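Local coordinates for protein CalU16 (Micromonospora echinospora, PDB 4FPW) that probably protects its producer from the enediyne calicheamicin as a self-sacrifice resistance protein of the AHA1 family, within the Bet v 1-like superfamily, at residues P32-W37 with E77-L82. Sequence-based numbering, arbitrary orientation.
Sequences PVDEVW and EPPRRL
Trp37 carries CG anti to its own N (chi1 -179°), and a chi2 of -109° then lays the indole flat beneath the turn of residues 77-80, where Pro78 and Pro79 rest on it. Val33, one helical turn earlier, likewise swings CG1 anti to N and meets the ring of Pro79 at CG, 3.7 Å away. Pro79 O sits by the same Val33 CG1 and also by Trp37 CE3, 3.4 Å from the latter.

The two prolines share one face of the indole. Pro79 CA stands over the five-membered ring, 3.6 Å from its centroid and 16° off the normal, a CH-pi contact, while Pro79 CB lies 3.7 Å from CG of Trp37. Pro78 covers the neighbouring part of that face, its CB 3.4 Å from NE1 of Trp37 and its CA close to CZ2. The peptide joining Pro78 to Pro79 is cis, and both prolines lie on the same face. At the far end of the indole, Trp37 CH2 comes to 3.2 Å from Arg81 O, an oblique approach and not a hydrogen bond, and 4.0 Å from Leu82 CB.

The turn is held by its own backbone: Glu77 O accepts from both Arg80 N and Arg81 N, and Glu77 N donates to Arg81 O. Arg80 and Arg81 thus face Glu77 as a classic beta bulge where strand 70-77 passes into strand 81-86. The side chains of Glu77, Arg80 and Arg81 set off away from the helix; the ends of Arg81 and Glu77 form salt bridges with Glu97 and Arg75.

Helix 33-41 is therefore joined to this hairpin end of the antiparallel sheet at the protein surface. No hydrogen bond or salt bridge crosses between the segments, so their direct attachment rests on van der Waals packing and the CH-pi contact of Pro79 CA with the indole.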
ATOM      1  N   PRO A  32      17.439   6.770  -0.392  1.00 55.04           N
ATOM      2  CA  PRO A  32      16.851   8.068  -0.105  1.00 56.20           C
ATOM      3  C   PRO A  32      15.435   8.207  -0.666  1.00 56.54           C
ATOM      4  O   PRO A  32      14.999   7.389  -1.475  1.00 58.21           O
ATOM      5  CB  PRO A  32      17.837   9.063  -0.731  1.00 57.48           C
ATOM      6  CG  PRO A  32      18.649   8.285  -1.718  1.00 57.74           C
ATOM      7  CD  PRO A  32      18.564   6.835  -1.340  1.00 57.23           C
ATOM      8  N   VAL A  33      14.735   9.238  -0.200  1.00 57.45           N
ATOM      9  CA  VAL A  33      13.340   9.540  -0.563  1.00 56.12           C
ATOM     10  C   VAL A  33      13.042   9.502  -2.060  1.00 55.66           C
ATOM     11  O   VAL A  33      12.043   8.914  -2.474  1.00 56.09           O
ATOM     12  CB  VAL A  33      12.950  10.930  -0.006  1.00 56.68           C
ATOM     13  CG1 VAL A  33      11.745  11.522  -0.730  1.00 56.86           C
ATOM     14  CG2 VAL A  33      12.690  10.841   1.490  1.00 56.93           C
ATOM     15  N   ASP A  34      13.886  10.141  -2.864  1.00 56.75           N
ATOM     16  CA  ASP A  34      13.679  10.174  -4.320  1.00 57.42           C
ATOM     17  C   ASP A  34      13.601   8.775  -4.905  1.00 54.88           C
ATOM     18  O   ASP A  34      12.630   8.408  -5.560  1.00 52.97           O
ATOM     19  CB  ASP A  34      14.803  10.930  -5.038  1.00 59.23           C
ATOM     20  CG  ASP A  34      14.546  12.402  -5.120  1.00 63.60           C
ATOM     21  OD1 ASP A  34      14.628  12.949  -6.246  1.00 66.89           O
ATOM     22  OD2 ASP A  34      14.259  13.017  -4.064  1.00 67.10           O
ATOM     23  N   GLU A  35      14.659   8.017  -4.659  1.00 55.67           N
ATOM     24  CA  GLU A  35      14.817   6.675  -5.204  1.00 55.23           C
ATOM     25  C   GLU A  35      13.623   5.823  -4.820  1.00 52.15           C
ATOM     26  O   GLU A  35      13.125   5.068  -5.637  1.00 51.48           O
ATOM     27  CB  GLU A  35      16.107   6.027  -4.686  1.00 56.97           C
ATOM     28  CG  GLU A  35      17.380   6.742  -5.134  1.00 60.71           C
ATOM     29  CD  GLU A  35      18.661   6.107  -4.602  1.00 62.73           C
ATOM     30  OE1 GLU A  35      18.706   4.869  -4.427  1.00 62.78           O
ATOM     31  OE2 GLU A  35      19.636   6.852  -4.358  1.00 66.30           O
ATOM     32  N   VAL A  36      13.163   5.963  -3.583  1.00 50.90           N
ATOM     33  CA  VAL A  36      12.031   5.192  -3.103  1.00 50.19           C
ATOM     34  C   VAL A  36      10.764   5.690  -3.801  1.00 50.10           C
ATOM     35  O   VAL A  36       9.942   4.889  -4.221  1.00 48.76           O
ATOM     36  CB  VAL A  36      11.885   5.288  -1.571  1.00 50.86           C
ATOM     37  CG1 VAL A  36      10.683   4.499  -1.095  1.00 48.99           C
ATOM     38  CG2 VAL A  36      13.142   4.785  -0.869  1.00 52.28           C
ATOM     39  N   TRP A  37      10.613   7.010  -3.929  1.00 50.37           N
ATOM     40  CA  TRP A  37       9.513   7.591  -4.721  1.00 50.16           C
ATOM     41  C   TRP A  37       9.463   7.061  -6.158  1.00 50.04           C
ATOM     42  O   TRP A  37       8.450   6.521  -6.599  1.00 51.53           O
ATOM     43  CB  TRP A  37       9.611   9.114  -4.762  1.00 51.08           C
ATOM     44  CG  TRP A  37       8.510   9.751  -5.535  1.00 49.98           C
ATOM     45  CD1 TRP A  37       8.607  10.359  -6.756  1.00 50.43           C
ATOM     46  CD2 TRP A  37       7.133   9.825  -5.152  1.00 48.51           C
ATOM     47  NE1 TRP A  37       7.369  10.803  -7.155  1.00 50.28           N
ATOM     48  CE2 TRP A  37       6.449  10.495  -6.185  1.00 48.51           C
ATOM     49  CE3 TRP A  37       6.408   9.389  -4.033  1.00 47.01           C
ATOM     50  CZ2 TRP A  37       5.080  10.749  -6.128  1.00 47.35           C
ATOM     51  CZ3 TRP A  37       5.046   9.641  -3.980  1.00 45.61           C
ATOM     52  CH2 TRP A  37       4.399  10.319  -5.020  1.00 46.49           C
ATOM     53  N   GLU A  77       1.798  14.205  -4.510  1.00 52.07           N
ATOM     54  CA  GLU A  77       2.703  15.233  -3.992  1.00 51.00           C
ATOM     55  C   GLU A  77       4.121  14.666  -4.005  1.00 50.12           C
ATOM     56  O   GLU A  77       4.647  14.286  -2.955  1.00 50.73           O
ATOM     57  CB  GLU A  77       2.285  15.624  -2.562  1.00 51.31           C
ATOM     58  CG  GLU A  77       0.954  16.372  -2.494  1.00 53.17           C
ATOM     59  CD  GLU A  77       0.320  16.462  -1.103  1.00 53.20           C
ATOM     60  OE1 GLU A  77       0.850  15.909  -0.117  1.00 53.38           O
ATOM     61  OE2 GLU A  77      -0.734  17.111  -0.993  1.00 53.16           O
ATOM     62  N   PRO A  78       4.736  14.572  -5.198  1.00 48.90           N
ATOM     63  CA  PRO A  78       6.082  13.985  -5.258  1.00 48.85           C
ATOM     64  C   PRO A  78       7.080  14.836  -4.501  1.00 49.26           C
ATOM     65  O   PRO A  78       6.966  16.043  -4.557  1.00 51.78           O
ATOM     66  CB  PRO A  78       6.418  13.995  -6.751  1.00 49.39           C
ATOM     67  CG  PRO A  78       5.544  15.038  -7.358  1.00 49.78           C
ATOM     68  CD  PRO A  78       4.336  15.196  -6.470  1.00 49.58           C
ATOM     69  N   PRO A  79       8.062  14.224  -3.810  1.00 50.66           N
ATOM     70  CA  PRO A  79       8.324  12.799  -3.706  1.00 49.55           C
ATOM     71  C   PRO A  79       7.819  12.206  -2.398  1.00 49.26           C
ATOM     72  O   PRO A  79       8.394  11.223  -1.932  1.00 50.78           O
ATOM     73  CB  PRO A  79       9.847  12.747  -3.769  1.00 49.86           C
ATOM     74  CG  PRO A  79      10.272  13.971  -3.039  1.00 51.55           C
ATOM     75  CD  PRO A  79       9.159  14.988  -3.182  1.00 52.15           C
ATOM     76  N   ARG A  80       6.739  12.767  -1.843  1.00 50.05           N
ATOM     77  CA  ARG A  80       6.277  12.432  -0.488  1.00 51.87           C
ATOM     78  C   ARG A  80       4.994  11.623  -0.465  1.00 52.18           C
ATOM     79  O   ARG A  80       4.943  10.522   0.085  1.00 53.33           O
ATOM     80  CB  ARG A  80       6.019  13.702   0.326  1.00 54.49           C
ATOM     81  CG  ARG A  80       7.257  14.469   0.755  1.00 58.23           C
ATOM     82  CD  ARG A  80       6.874  15.716   1.550  1.00 61.93           C
ATOM     83  NE  ARG A  80       6.540  15.416   2.950  1.00 64.12           N
ATOM     84  CZ  ARG A  80       7.406  15.410   3.973  1.00 63.91           C
ATOM     85  NH1 ARG A  80       8.695  15.679   3.788  1.00 65.02           N
ATOM     86  NH2 ARG A  80       6.979  15.127   5.205  1.00 63.07           N
ATOM     87  N   ARG A  81       3.939  12.173  -1.046  1.00 52.02           N
ATOM     88  CA  ARG A  81       2.613  11.630  -0.803  1.00 50.50           C
ATOM     89  C   ARG A  81       1.924  11.169  -2.075  1.00 48.97           C
ATOM     90  O   ARG A  81       2.180  11.672  -3.171  1.00 48.82           O
ATOM     91  CB  ARG A  81       1.770  12.670  -0.064  1.00 51.68           C
ATOM     92  CG  ARG A  81       0.275  12.409  -0.112  1.00 51.33           C
ATOM     93  CD  ARG A  81      -0.494  13.393   0.750  1.00 52.29           C
ATOM     94  NE  ARG A  81      -1.815  12.873   1.067  1.00 53.14           N
ATOM     95  CZ  ARG A  81      -2.802  13.585   1.603  1.00 53.32           C
ATOM     96  NH1 ARG A  81      -2.631  14.871   1.903  1.00 54.15           N
ATOM     97  NH2 ARG A  81      -3.970  13.001   1.843  1.00 53.26           N
ATOM     98  N   LEU A  82       1.037  10.201  -1.905  1.00 46.67           N
ATOM     99  CA  LEU A  82       0.375   9.557  -3.016  1.00 45.75           C
ATOM    100  C   LEU A  82      -0.905   9.016  -2.429  1.00 46.01           C
ATOM    101  O   LEU A  82      -0.844   8.248  -1.459  1.00 45.81           O
ATOM    102  CB  LEU A  82       1.254   8.403  -3.541  1.00 46.20           C
ATOM    103  CG  LEU A  82       1.199   7.882  -4.993  1.00 46.15           C
ATOM    104  CD1 LEU A  82       0.636   6.471  -5.078  1.00 45.62           C
ATOM    105  CD2 LEU A  82       0.451   8.824  -5.931  1.00 46.36           C
TER